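Local coordinates for fucolectin-related protein (Streptococcus pneumoniae, PDB 2WMF), which probably hydrolyses host blood-group carbohydrate antigens as a family 98 glycoside hydrolase of a fucose-utilising pathogen, at residues Q28-I33 / A171-H176; Y73-L78 / P114-I119; A175-H180 / K205-A210. All coordinates share one frame; numbering follows the deposited sequence.

All three interactions belong to the eight-stranded parallel barrel of the catalytic module. Interactions 2 and 3 are buried strand pairs, 74-79 with 115-121 and 176-180 with 207-212, held by regular parallel backbone bonding and by apolar side chains on both sheet faces; inside the barrel they meet where F116 touches I178. Interaction 1 is partly buried and irregular: the chain before the first barrel strand lies against the turn leading into strand 176-180, using an arginine, an imidazole and waters as well as backbone. Interactions 1 and 3 share A175 and H176, and M29 of the first packs on K205 and N206 of the third.

Interaction 1: Q28-I33 / A171-H176; sequences QMRTTI and AKYGAH
M29, R30 and I33 meet G174 and H176 where the N-terminal chain passes the bottom of a (beta/alpha)8 barrel, at the end where its strands begin. The tight part surrounds the imidazole of H176. I33 CD1 sits over the centre of one face, 3.5 Å from the centroid of the H176 ring and 9° off its normal, a CH-pi contact. T31 O lies in the ring plane at the edge, 3.3 Å from H176 CE1. M29 CE arrives obliquely at that same H176 CE1, also at 3.3 Å, because the methionine chain bends at chi2 and chi3, both near -63°, and curls its tip back. Histidine suits this place: one face accepts the I33 methyl while the edge meets polar atoms, here T31 O and a water that ties H176 ND1 to T31 OG1. Glycine fits equally well at 174, since its backbone has a positive phi and Q28 O occupies the space in front of its CA. The close approach lets R30 N bond G174 O at 2.7 Å, almost in a straight line.

The solvent side is polar rather than close-packed: there R30 runs extended beside Y173, its guanidinium plane 88° from the phenol ring. Its remaining nitrogens bond the carbonyls of F137, Y140 and L143, and Y173 OH bonds D134; a guanidinium, its N-H groups fanned out in one plane, suits so many carbonyls. R30 NE donates to Y173 O at 2.9 Å, and a water accepts from R30 NH2, also at 2.9 Å, while returning only a weak bond to Y173 O.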
ATOM      1  N   GLN A  28      -2.309  17.832 -21.731  1.00 20.04           N
ATOM      2  CA  GLN A  28      -2.067  17.943 -20.305  1.00 19.30           C
ATOM      3  C   GLN A  28      -2.546  16.662 -19.633  1.00 17.49           C
ATOM      4  O   GLN A  28      -3.517  16.047 -20.068  1.00 17.07           O
ATOM      5  CB  GLN A  28      -2.761  19.143 -19.714  1.00 19.70           C
ATOM      6  CG  GLN A  28      -2.519  19.307 -18.206  1.00 20.05           C
ATOM      7  CD  GLN A  28      -3.171  20.521 -17.669  1.00 19.60           C
ATOM      8  OE1 GLN A  28      -4.063  21.034 -18.278  1.00 19.72           O
ATOM      9  NE2 GLN A  28      -2.729  20.988 -16.512  1.00 19.03           N
ATOM     10  N   MET A  29      -1.808  16.251 -18.616  1.00 16.49           N
ATOM     11  CA  MET A  29      -2.192  15.083 -17.856  1.00 15.00           C
ATOM     12  C   MET A  29      -3.515  15.363 -17.132  1.00 14.05           C
ATOM     13  O   MET A  29      -3.763  16.464 -16.579  1.00 14.33           O
ATOM     14  CB  MET A  29      -1.084  14.696 -16.893  1.00 15.15           C
ATOM     15  CG  MET A  29       0.220  14.297 -17.558  1.00 15.83           C
ATOM     16  SD  MET A  29       0.091  12.837 -18.592  1.00 16.23           S
ATOM     17  CE  MET A  29      -0.362  11.564 -17.386  1.00 15.10           C
ATOM     18  N   ARG A  30      -4.373  14.351 -17.142  1.00 11.14           N
ATOM     19  CA  ARG A  30      -5.658  14.436 -16.466  1.00 10.94           C
ATOM     20  C   ARG A  30      -5.587  14.364 -14.935  1.00 10.32           C
ATOM     21  O   ARG A  30      -6.497  14.814 -14.262  1.00 12.28           O
ATOM     22  CB  ARG A  30      -6.589  13.332 -16.984  1.00 10.29           C
ATOM     23  CG  ARG A  30      -6.953  13.484 -18.456  1.00 11.23           C
ATOM     24  CD  ARG A  30      -8.056  12.470 -18.914  1.00 10.73           C
ATOM     25  NE  ARG A  30      -8.437  12.730 -20.315  1.00 12.16           N
ATOM     26  CZ  ARG A  30      -9.658  12.647 -20.821  1.00 12.22           C
ATOM     27  NH1 ARG A  30     -10.691  12.251 -20.130  1.00 11.74           N
ATOM     28  NH2 ARG A  30      -9.844  13.032 -22.078  1.00 11.97           N
ATOM     29  N   THR A  31      -4.523  13.731 -14.448  1.00 10.21           N
ATOM     30  CA  THR A  31      -4.199  13.618 -13.019  1.00  9.53           C
ATOM     31  C   THR A  31      -2.706  13.884 -12.882  1.00 10.11           C
ATOM     32  O   THR A  31      -1.930  13.379 -13.686  1.00 10.10           O
ATOM     33  CB  THR A  31      -4.513  12.197 -12.472  1.00  9.63           C
ATOM     34  OG1 THR A  31      -5.831  11.802 -12.875  1.00 10.64           O
ATOM     35  CG2 THR A  31      -4.352  12.164 -10.924  1.00 10.11           C
ATOM     36  N   THR A  32      -2.316  14.702 -11.900  1.00 10.65           N
ATOM     37  CA  THR A  32      -0.930  14.926 -11.561  1.00 10.23           C
ATOM     38  C   THR A  32      -0.599  13.917 -10.449  1.00 10.09           C
ATOM     39  O   THR A  32      -1.188  13.958  -9.370  1.00 10.64           O
ATOM     40  CB  THR A  32      -0.702  16.349 -11.087  1.00 11.51           C
ATOM     41  OG1 THR A  32      -0.957  17.230 -12.185  1.00 14.27           O
ATOM     42  CG2 THR A  32       0.700  16.550 -10.594  1.00 12.69           C
ATOM     43  N   ILE A  33       0.287  12.984 -10.776  1.00  9.52           N
ATOM     44  CA  ILE A  33       0.714  11.927  -9.843  1.00  8.73           C
ATOM     45  C   ILE A  33       2.227  11.976  -9.735  1.00  8.36           C
ATOM     46  O   ILE A  33       2.936  11.792 -10.727  1.00  9.83           O
ATOM     47  CB  ILE A  33       0.306  10.497 -10.327  1.00  8.31           C
ATOM     48  CG1 ILE A  33      -1.184  10.435 -10.636  1.00  8.26           C
ATOM     49  CG2 ILE A  33       0.732   9.469  -9.267  1.00  9.35           C
ATOM     50  CD1 ILE A  33      -1.672   9.109 -11.252  1.00  8.81           C
ATOM     51  N   ALA A 171      -2.267   7.440 -23.291  1.00 10.29           N
ATOM     52  CA  ALA A 171      -1.253   8.476 -23.577  1.00 11.66           C
ATOM     53  C   ALA A 171      -1.830   9.554 -24.501  1.00 12.65           C
ATOM     54  O   ALA A 171      -1.460  10.736 -24.399  1.00 13.71           O
ATOM     55  CB  ALA A 171       0.024   7.837 -24.189  1.00 11.83           C
ATOM     56  N   LYS A 172      -2.721   9.148 -25.389  1.00 13.22           N
ATOM     57  CA  LYS A 172      -3.356  10.085 -26.327  1.00 13.61           C
ATOM     58  C   LYS A 172      -4.158  11.167 -25.588  1.00 13.06           C
ATOM     59  O   LYS A 172      -4.281  12.333 -26.050  1.00 13.92           O
ATOM     60  CB  LYS A 172      -4.203   9.285 -27.307  1.00 14.46           C
ATOM     61  CG  LYS A 172      -4.970  10.098 -28.312  1.00 14.69           C
ATOM     62  CD  LYS A 172      -5.665   9.204 -29.372  1.00 15.11           C
ATOM     63  CE  LYS A 172      -6.678   9.990 -30.206  1.00 17.37           C
ATOM     64  NZ  LYS A 172      -7.501   9.125 -31.062  1.00 18.27           N
ATOM     65  N   TYR A 173      -4.710  10.797 -24.431  1.00 12.75           N
ATOM     66  CA  TYR A 173      -5.645  11.638 -23.699  1.00 12.35           C
ATOM     67  C   TYR A 173      -5.104  12.125 -22.347  1.00 11.03           C
ATOM     68  O   TYR A 173      -5.859  12.664 -21.564  1.00 12.70           O
ATOM     69  CB  TYR A 173      -6.994  10.888 -23.518  1.00 12.38           C
ATOM     70  CG  TYR A 173      -7.751  10.745 -24.844  1.00 13.88           C
ATOM     71  CD1 TYR A 173      -8.444  11.835 -25.361  1.00 13.93           C
ATOM     72  CD2 TYR A 173      -7.682   9.581 -25.605  1.00 13.06           C
ATOM     73  CE1 TYR A 173      -9.095  11.753 -26.593  1.00 12.67           C
ATOM     74  CE2 TYR A 173      -8.326   9.476 -26.838  1.00 14.50           C
ATOM     75  CZ  TYR A 173      -9.028  10.565 -27.338  1.00 13.63           C
ATOM     76  OH  TYR A 173      -9.687  10.553 -28.574  1.00 15.98           O
ATOM     77  N   GLY A 174      -3.815  11.916 -22.065  1.00 11.78           N
ATOM     78  CA  GLY A 174      -3.237  12.363 -20.805  1.00 11.42           C
ATOM     79  C   GLY A 174      -3.706  11.576 -19.597  1.00 10.99           C
ATOM     80  O   GLY A 174      -3.644  12.062 -18.471  1.00 10.89           O
ATOM     81  N   ALA A 175      -4.161  10.350 -19.857  1.00 10.48           N
ATOM     82  CA  ALA A 175      -4.708   9.496 -18.836  1.00 10.57           C
ATOM     83  C   ALA A 175      -3.676   8.503 -18.303  1.00 10.04           C
ATOM     84  O   ALA A 175      -2.540   8.424 -18.819  1.00 10.31           O
ATOM     85  CB  ALA A 175      -5.929   8.765 -19.396  1.00 10.29           C
ATOM     86  N   HIS A 176      -4.068   7.752 -17.269  1.00  9.31           N
ATOM     87  CA  HIS A 176      -3.184   6.715 -16.679  1.00  8.72           C
ATOM     88  C   HIS A 176      -3.762   5.297 -16.835  1.00  8.21           C
ATOM     89  O   HIS A 176      -4.948   5.075 -16.629  1.00  8.67           O
ATOM     90  CB  HIS A 176      -2.948   6.981 -15.196  1.00  8.65           C
ATOM     91  CG  HIS A 176      -2.040   8.142 -14.920  1.00  8.01           C
ATOM     92  ND1 HIS A 176      -2.502   9.437 -14.733  1.00 10.49           N
ATOM     93  CD2 HIS A 176      -0.691   8.194 -14.806  1.00  9.87           C
ATOM     94  CE1 HIS A 176      -1.462  10.235 -14.536  1.00 10.31           C
ATOM     95  NE2 HIS A 176      -0.347   9.501 -14.563  1.00  7.90           N
TER
HETATM   96  O   HOH W   1      -7.820  14.786 -23.240  1.00 21.55           O
HETATM   97  O   HOH W   2      -5.102  10.541 -15.145  1.00 11.24           O

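Interaction 2: Y73-L78 / P114-I119; sequences YAAIEL and PVFLVI
I76 and L78 hydrogen-bond to P114, F116 and V118 in the parallel bonding of a beta-alpha-beta crossover, strand 74-79, helix 95-111 and strand 115-121, within the (beta/alpha)8 barrel. I76 N gives to P114 O at 3.0 Å and I76 O takes F116 N at 2.9 Å; L78 repeats the pattern with F116 O and V118 N. Each of these two residues thus grips the neighbouring strand through both of its backbone polar atoms.

Side chains then divide between the faces. Toward the helices, L78 CD1 touches both V115 CB and L117 CD2, 3.8 Å from each, and leucine and valine branches suit this apolar layer; I76 beside them packs on helix 59-64. Toward the barrel interior, A75 is small enough to let the F116 ring approach, its CB lying in the ring plane 3.7 Å from F116 CE2. L41 of strand 39-45 and L147 of strand 143-149 in turn pack against the F116 side chain.

E77 also points inward. With CG anti to the backbone N (chi1 161°), its extended chain carries the carboxylate across V118: OE1 is hydrogen-bonded to N291 ND2, while OE2 lies 3.4 Å from V118 CG2.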
ATOM      1  N   TYR A  73      -6.275  14.714  -4.312  1.00  9.35           N
ATOM      2  CA  TYR A  73      -5.337  13.611  -4.446  1.00  9.35           C
ATOM      3  C   TYR A  73      -6.058  12.262  -4.489  1.00  9.41           C
ATOM      4  O   TYR A  73      -5.473  11.252  -4.149  1.00  9.22           O
ATOM      5  CB  TYR A  73      -4.361  13.651  -3.261  1.00 10.62           C
ATOM      6  CG  TYR A  73      -3.683  14.988  -3.109  1.00  9.79           C
ATOM      7  CD1 TYR A  73      -2.671  15.369  -3.969  1.00 12.09           C
ATOM      8  CD2 TYR A  73      -4.097  15.865  -2.129  1.00 11.06           C
ATOM      9  CE1 TYR A  73      -2.064  16.605  -3.845  1.00 13.34           C
ATOM     10  CE2 TYR A  73      -3.515  17.129  -2.010  1.00 11.34           C
ATOM     11  CZ  TYR A  73      -2.489  17.473  -2.855  1.00 11.60           C
ATOM     12  OH  TYR A  73      -1.874  18.749  -2.738  1.00 15.64           O
ATOM     13  N   ALA A  74      -7.302  12.289  -4.917  1.00  9.46           N
ATOM     14  CA  ALA A  74      -8.183  11.097  -4.860  1.00  9.70           C
ATOM     15  C   ALA A  74      -8.985  10.858  -6.135  1.00  9.37           C
ATOM     16  O   ALA A  74      -9.254  11.783  -6.895  1.00  9.90           O
ATOM     17  CB  ALA A  74      -9.133  11.176  -3.643  1.00 10.29           C
ATOM     18  N   ALA A  75      -9.439   9.624  -6.305  1.00  8.95           N
ATOM     19  CA  ALA A  75     -10.335   9.241  -7.354  1.00  9.17           C
ATOM     20  C   ALA A  75     -11.074   7.980  -6.938  1.00  9.15           C
ATOM     21  O   ALA A  75     -10.645   7.266  -6.022  1.00 10.05           O
ATOM     22  CB  ALA A  75      -9.601   9.005  -8.662  1.00  9.87           C
ATOM     23  N   ILE A  76     -12.147   7.719  -7.645  1.00  9.15           N
ATOM     24  CA  ILE A  76     -12.990   6.561  -7.432  1.00  8.35           C
ATOM     25  C   ILE A  76     -12.772   5.515  -8.530  1.00 10.06           C
ATOM     26  O   ILE A  76     -12.826   5.808  -9.743  1.00 11.49           O
ATOM     27  CB  ILE A  76     -14.489   6.946  -7.379  1.00  9.15           C
ATOM     28  CG1 ILE A  76     -14.734   8.001  -6.286  1.00  9.61           C
ATOM     29  CG2 ILE A  76     -15.354   5.700  -7.169  1.00 10.51           C
ATOM     30  CD1 ILE A  76     -14.307   7.580  -4.866  1.00 11.08           C
ATOM     31  N   GLU A  77     -12.512   4.286  -8.102  1.00  9.81           N
ATOM     32  CA  GLU A  77     -12.375   3.144  -9.027  1.00  9.30           C
ATOM     33  C   GLU A  77     -13.773   2.537  -9.232  1.00  9.50           C
ATOM     34  O   GLU A  77     -14.548   2.414  -8.283  1.00  9.95           O
ATOM     35  CB  GLU A  77     -11.441   2.064  -8.438  1.00  9.29           C
ATOM     36  CG  GLU A  77     -11.630   0.689  -9.119  1.00 10.90           C
ATOM     37  CD  GLU A  77     -10.945  -0.469  -8.437  1.00 10.84           C
ATOM     38  OE1 GLU A  77      -9.805  -0.317  -7.994  1.00 11.44           O
ATOM     39  OE2 GLU A  77     -11.534  -1.596  -8.381  1.00 11.44           O
ATOM     40  N   LEU A  78     -14.098   2.260 -10.492  1.00  9.98           N
ATOM     41  CA  LEU A  78     -15.356   1.657 -10.863  1.00 10.31           C
ATOM     42  C   LEU A  78     -15.085   0.284 -11.424  1.00 10.79           C
ATOM     43  O   LEU A  78     -14.563   0.155 -12.495  1.00 10.62           O
ATOM     44  CB  LEU A  78     -16.099   2.515 -11.895  1.00 11.28           C
ATOM     45  CG  LEU A  78     -16.617   3.873 -11.372  1.00 11.72           C
ATOM     46  CD1 LEU A  78     -17.037   4.750 -12.596  1.00 12.65           C
ATOM     47  CD2 LEU A  78     -17.802   3.727 -10.409  1.00 14.67           C
ATOM     48  N   PRO A 114     -13.779  12.397 -10.183  1.00 12.56           N
ATOM     49  CA  PRO A 114     -12.758  11.708 -11.013  1.00 12.15           C
ATOM     50  C   PRO A 114     -12.855  10.183 -10.856  1.00 11.51           C
ATOM     51  O   PRO A 114     -12.923   9.692  -9.728  1.00 10.98           O
ATOM     52  CB  PRO A 114     -11.427  12.247 -10.475  1.00 12.46           C
ATOM     53  CG  PRO A 114     -11.697  12.669  -9.086  1.00 15.34           C
ATOM     54  CD  PRO A 114     -13.158  13.136  -9.060  1.00 12.85           C
ATOM     55  N   VAL A 115     -12.890   9.473 -11.972  1.00  9.94           N
ATOM     56  CA  VAL A 115     -13.004   8.038 -11.959  1.00 10.24           C
ATOM     57  C   VAL A 115     -11.996   7.316 -12.850  1.00 10.41           C
ATOM     58  O   VAL A 115     -11.495   7.863 -13.840  1.00  9.97           O
ATOM     59  CB  VAL A 115     -14.445   7.582 -12.313  1.00 10.07           C
ATOM     60  CG1 VAL A 115     -15.482   8.123 -11.300  1.00 10.74           C
ATOM     61  CG2 VAL A 115     -14.806   7.959 -13.780  1.00 11.10           C
ATOM     62  N   PHE A 116     -11.708   6.059 -12.458  1.00 10.25           N
ATOM     63  CA  PHE A 116     -10.976   5.088 -13.266  1.00 10.02           C
ATOM     64  C   PHE A 116     -11.852   3.832 -13.423  1.00 10.81           C
ATOM     65  O   PHE A 116     -12.473   3.434 -12.470  1.00 12.19           O
ATOM     66  CB  PHE A 116      -9.690   4.652 -12.520  1.00  9.87           C
ATOM     67  CG  PHE A 116      -8.603   5.702 -12.497  1.00  8.89           C
ATOM     68  CD1 PHE A 116      -7.511   5.599 -13.324  1.00 10.69           C
ATOM     69  CD2 PHE A 116      -8.668   6.757 -11.595  1.00 10.16           C
ATOM     70  CE1 PHE A 116      -6.488   6.557 -13.292  1.00 10.25           C
ATOM     71  CE2 PHE A 116      -7.643   7.744 -11.551  1.00 10.57           C
ATOM     72  CZ  PHE A 116      -6.574   7.639 -12.424  1.00  8.92           C
ATOM     73  N   LEU A 117     -11.869   3.251 -14.621  1.00  9.35           N
ATOM     74  CA  LEU A 117     -12.650   2.054 -14.931  1.00  9.76           C
ATOM     75  C   LEU A 117     -11.743   0.831 -14.914  1.00  9.76           C
ATOM     76  O   LEU A 117     -10.677   0.852 -15.503  1.00  8.96           O
ATOM     77  CB  LEU A 117     -13.282   2.123 -16.320  1.00 10.56           C
ATOM     78  CG  LEU A 117     -14.140   3.323 -16.701  1.00 11.40           C
ATOM     79  CD1 LEU A 117     -14.656   3.120 -18.142  1.00 12.30           C
ATOM     80  CD2 LEU A 117     -15.239   3.484 -15.674  1.00 13.97           C
ATOM     81  N   VAL A 118     -12.180  -0.233 -14.245  1.00  9.43           N
ATOM     82  CA  VAL A 118     -11.506  -1.537 -14.339  1.00  9.97           C
ATOM     83  C   VAL A 118     -12.002  -2.196 -15.622  1.00  9.64           C
ATOM     84  O   VAL A 118     -13.186  -2.547 -15.714  1.00 10.91           O
ATOM     85  CB  VAL A 118     -11.809  -2.458 -13.150  1.00 10.14           C
ATOM     86  CG1 VAL A 118     -11.079  -3.791 -13.336  1.00 10.00           C
ATOM     87  CG2 VAL A 118     -11.448  -1.779 -11.781  1.00 10.52           C
ATOM     88  N   ILE A 119     -11.126  -2.299 -16.610  1.00  9.37           N
ATOM     89  CA  ILE A 119     -11.472  -2.880 -17.923  1.00  9.84           C
ATOM     90  C   ILE A 119     -10.784  -4.198 -18.243  1.00  8.84           C
ATOM     91  O   ILE A 119     -11.116  -4.825 -19.246  1.00  9.61           O
ATOM     92  CB  ILE A 119     -11.291  -1.885 -19.091  1.00  9.51           C
ATOM     93  CG1 ILE A 119      -9.801  -1.607 -19.367  1.00 10.14           C
ATOM     94  CG2 ILE A 119     -12.092  -0.548 -18.780  1.00 11.43           C
ATOM     95  CD1 ILE A 119      -9.583  -0.834 -20.645  1.00 12.16           C
TER

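Interaction 3: A175-H180 / K205-A210; sequences AHFIWH and KNLVLA
H176 to H180 run parallel to L207 to A210, their axes approaching to 4.8 Å with 11° between them, and F177 and W179 each use both N and O in bonds to the facing strand: F177 N donates to N206 O at 2.8 Å and F177 O accepts from V208 N, while W179 does likewise with V208 O and A210 N, the last of these bonds noticeably bent (135° at the hydrogen).

On the face bearing F177 and W179, L207 lies alongside F177, and its CD1 meets the phenyl edge 3.8 Å from F177 CD2. Both CG atoms stand opposite the backbone N (chi1 -175° in F177), which sends the two side chains the same way. The indole of W179 swings clear, leaving its CB against L209 CD2 at 3.9 Å. On the other face I178 CG1 packs beside V208 CB, 3.9 Å apart, as beta-branched residues readily do in a strand. Alanine at 210 leaves room for the H180 imidazole, whose ND1 comes within 3.3 Å of A210 CB and is hydrogen-bonded to T211 O. At the start of the strand a water joins H176 NE2 to K205 O.

I178, V208, H180 and A210 look into the barrel, whereas F177 packs on helix 159-172, L209 on helix 184-192, and W179 meets W187 and F196 while NE1 bonds D181; strand 143-149 flanks 176-180 on its other edge.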
ATOM      1  N   ALA A 175      -4.161  10.350 -19.857  1.00 10.48           N
ATOM      2  CA  ALA A 175      -4.708   9.496 -18.836  1.00 10.57           C
ATOM      3  C   ALA A 175      -3.676   8.503 -18.303  1.00 10.04           C
ATOM      4  O   ALA A 175      -2.540   8.424 -18.819  1.00 10.31           O
ATOM      5  CB  ALA A 175      -5.929   8.765 -19.396  1.00 10.29           C
ATOM      6  N   HIS A 176      -4.068   7.752 -17.269  1.00  9.31           N
ATOM      7  CA  HIS A 176      -3.184   6.715 -16.679  1.00  8.72           C
ATOM      8  C   HIS A 176      -3.762   5.297 -16.835  1.00  8.21           C
ATOM      9  O   HIS A 176      -4.948   5.075 -16.629  1.00  8.67           O
ATOM     10  CB  HIS A 176      -2.948   6.981 -15.196  1.00  8.65           C
ATOM     11  CG  HIS A 176      -2.040   8.142 -14.920  1.00  8.01           C
ATOM     12  ND1 HIS A 176      -2.502   9.437 -14.733  1.00 10.49           N
ATOM     13  CD2 HIS A 176      -0.691   8.194 -14.806  1.00  9.87           C
ATOM     14  CE1 HIS A 176      -1.462  10.235 -14.536  1.00 10.31           C
ATOM     15  NE2 HIS A 176      -0.347   9.501 -14.563  1.00  7.90           N
ATOM     16  N   PHE A 177      -2.877   4.370 -17.163  1.00  7.76           N
ATOM     17  CA  PHE A 177      -3.145   2.943 -17.157  1.00  7.82           C
ATOM     18  C   PHE A 177      -2.488   2.407 -15.897  1.00  7.35           C
ATOM     19  O   PHE A 177      -1.268   2.543 -15.704  1.00  7.43           O
ATOM     20  CB  PHE A 177      -2.552   2.265 -18.395  1.00  8.10           C
ATOM     21  CG  PHE A 177      -2.902   0.776 -18.535  1.00  9.00           C
ATOM     22  CD1 PHE A 177      -4.064   0.396 -19.163  1.00  8.70           C
ATOM     23  CD2 PHE A 177      -2.094  -0.208 -17.953  1.00  8.27           C
ATOM     24  CE1 PHE A 177      -4.427  -0.938 -19.292  1.00  7.88           C
ATOM     25  CE2 PHE A 177      -2.419  -1.539 -18.077  1.00  9.19           C
ATOM     26  CZ  PHE A 177      -3.590  -1.914 -18.723  1.00  8.88           C
ATOM     27  N   ILE A 178      -3.307   1.796 -15.044  1.00  7.45           N
ATOM     28  CA  ILE A 178      -2.849   1.309 -13.711  1.00  8.44           C
ATOM     29  C   ILE A 178      -2.994  -0.211 -13.681  1.00  8.35           C
ATOM     30  O   ILE A 178      -4.111  -0.735 -13.787  1.00  8.53           O
ATOM     31  CB  ILE A 178      -3.617   1.963 -12.550  1.00  8.43           C
ATOM     32  CG1 ILE A 178      -3.514   3.494 -12.649  1.00  9.13           C
ATOM     33  CG2 ILE A 178      -3.087   1.442 -11.162  1.00  8.03           C
ATOM     34  CD1 ILE A 178      -4.166   4.234 -11.508  1.00 10.90           C
ATOM     35  N   TRP A 179      -1.855  -0.892 -13.517  1.00  9.15           N
ATOM     36  CA  TRP A 179      -1.810  -2.367 -13.541  1.00  7.86           C
ATOM     37  C   TRP A 179      -1.430  -2.930 -12.156  1.00  7.90           C
ATOM     38  O   TRP A 179      -0.299  -2.769 -11.737  1.00  9.00           O
ATOM     39  CB  TRP A 179      -0.802  -2.868 -14.603  1.00  8.88           C
ATOM     40  CG  TRP A 179      -0.897  -4.339 -14.924  1.00  8.77           C
ATOM     41  CD1 TRP A 179      -1.459  -5.330 -14.152  1.00  9.27           C
ATOM     42  CD2 TRP A 179      -0.399  -4.984 -16.097  1.00  8.75           C
ATOM     43  NE1 TRP A 179      -1.327  -6.540 -14.770  1.00  7.90           N
ATOM     44  CE2 TRP A 179      -0.670  -6.364 -15.961  1.00  9.19           C
ATOM     45  CE3 TRP A 179       0.268  -4.530 -17.252  1.00  9.20           C
ATOM     46  CZ2 TRP A 179      -0.331  -7.287 -16.959  1.00  8.59           C
ATOM     47  CZ3 TRP A 179       0.614  -5.423 -18.225  1.00  9.56           C
ATOM     48  CH2 TRP A 179       0.322  -6.801 -18.074  1.00  9.72           C
ATOM     49  N   HIS A 180      -2.385  -3.555 -11.461  1.00  6.84           N
ATOM     50  CA  HIS A 180      -2.132  -4.200 -10.163  1.00  7.51           C
ATOM     51  C   HIS A 180      -1.934  -5.693 -10.393  1.00  8.00           C
ATOM     52  O   HIS A 180      -2.813  -6.398 -10.937  1.00  9.33           O
ATOM     53  CB  HIS A 180      -3.334  -4.038  -9.213  1.00  6.90           C
ATOM     54  CG  HIS A 180      -3.536  -2.653  -8.672  1.00  8.11           C
ATOM     55  ND1 HIS A 180      -2.745  -2.106  -7.680  1.00  9.81           N
ATOM     56  CD2 HIS A 180      -4.502  -1.739  -8.932  1.00  8.49           C
ATOM     57  CE1 HIS A 180      -3.200  -0.899  -7.374  1.00  9.40           C
ATOM     58  NE2 HIS A 180      -4.272  -0.653  -8.106  1.00  8.99           N
ATOM     59  N   LYS A 205       5.211   7.906 -18.814  1.00 10.49           N
ATOM     60  CA  LYS A 205       4.454   8.973 -18.122  1.00 11.33           C
ATOM     61  C   LYS A 205       3.042   8.539 -17.701  1.00  9.99           C
ATOM     62  O   LYS A 205       2.543   8.954 -16.638  1.00 11.42           O
ATOM     63  CB  LYS A 205       4.367  10.250 -18.987  1.00 12.03           C
ATOM     64  CG  LYS A 205       3.917  11.422 -18.192  1.00 13.70           C
ATOM     65  CD  LYS A 205       4.003  12.783 -18.841  1.00 17.42           C
ATOM     66  CE  LYS A 205       3.655  13.849 -17.691  1.00 21.37           C
ATOM     67  NZ  LYS A 205       4.584  14.126 -16.454  1.00 23.83           N
ATOM     68  N   ASN A 206       2.400   7.725 -18.531  1.00  9.31           N
ATOM     69  CA  ASN A 206       0.979   7.367 -18.364  1.00 10.14           C
ATOM     70  C   ASN A 206       0.778   6.022 -17.692  1.00 10.14           C
ATOM     71  O   ASN A 206      -0.357   5.595 -17.530  1.00 11.82           O
ATOM     72  CB  ASN A 206       0.299   7.331 -19.731  1.00  9.87           C
ATOM     73  CG  ASN A 206       0.451   8.646 -20.485  1.00 12.21           C
ATOM     74  OD1 ASN A 206      -0.388   9.563 -20.375  1.00 15.11           O
ATOM     75  ND2 ASN A 206       1.494   8.728 -21.270  1.00 10.24           N
ATOM     76  N   LEU A 207       1.876   5.391 -17.265  1.00 10.01           N
ATOM     77  CA  LEU A 207       1.811   4.022 -16.733  1.00  9.54           C
ATOM     78  C   LEU A 207       2.081   4.023 -15.222  1.00  8.95           C
ATOM     79  O   LEU A 207       3.029   4.634 -14.770  1.00  8.64           O
ATOM     80  CB  LEU A 207       2.848   3.128 -17.402  1.00  9.58           C
ATOM     81  CG  LEU A 207       2.899   1.631 -17.053  1.00  9.50           C
ATOM     82  CD1 LEU A 207       1.500   0.957 -17.271  1.00 10.32           C
ATOM     83  CD2 LEU A 207       4.031   0.912 -17.808  1.00  9.80           C
ATOM     84  N   VAL A 208       1.262   3.290 -14.486  1.00  8.36           N
ATOM     85  CA  VAL A 208       1.505   2.981 -13.076  1.00  8.65           C
ATOM     86  C   VAL A 208       1.527   1.457 -12.937  1.00  8.49           C
ATOM     87  O   VAL A 208       0.542   0.799 -13.322  1.00  8.58           O
ATOM     88  CB  VAL A 208       0.398   3.509 -12.165  1.00  7.67           C
ATOM     89  CG1 VAL A 208       0.745   3.186 -10.707  1.00  7.93           C
ATOM     90  CG2 VAL A 208       0.165   5.037 -12.421  1.00  8.71           C
ATOM     91  N   LEU A 209       2.638   0.903 -12.438  1.00  7.47           N
ATOM     92  CA  LEU A 209       2.737  -0.534 -12.164  1.00  7.60           C
ATOM     93  C   LEU A 209       2.630  -0.676 -10.632  1.00  7.11           C
ATOM     94  O   LEU A 209       3.194   0.120  -9.867  1.00  7.69           O
ATOM     95  CB  LEU A 209       4.026  -1.119 -12.739  1.00  6.54           C
ATOM     96  CG  LEU A 209       4.135  -1.058 -14.284  1.00  7.79           C
ATOM     97  CD1 LEU A 209       5.503  -1.590 -14.814  1.00  9.56           C
ATOM     98  CD2 LEU A 209       2.890  -1.708 -14.927  1.00  9.18           C
ATOM     99  N   ALA A 210       1.879  -1.665 -10.180  1.00  7.24           N
ATOM    100  CA  ALA A 210       1.534  -1.759  -8.758  1.00  7.08           C
ATOM    101  C   ALA A 210       1.369  -3.184  -8.272  1.00  7.01           C
ATOM    102  O   ALA A 210       0.979  -4.073  -9.013  1.00  7.70           O
ATOM    103  CB  ALA A 210       0.246  -0.909  -8.457  1.00  7.54           C
TER
HETATM  104  O   HOH W   3       2.188  10.735 -14.182  1.00 13.29           O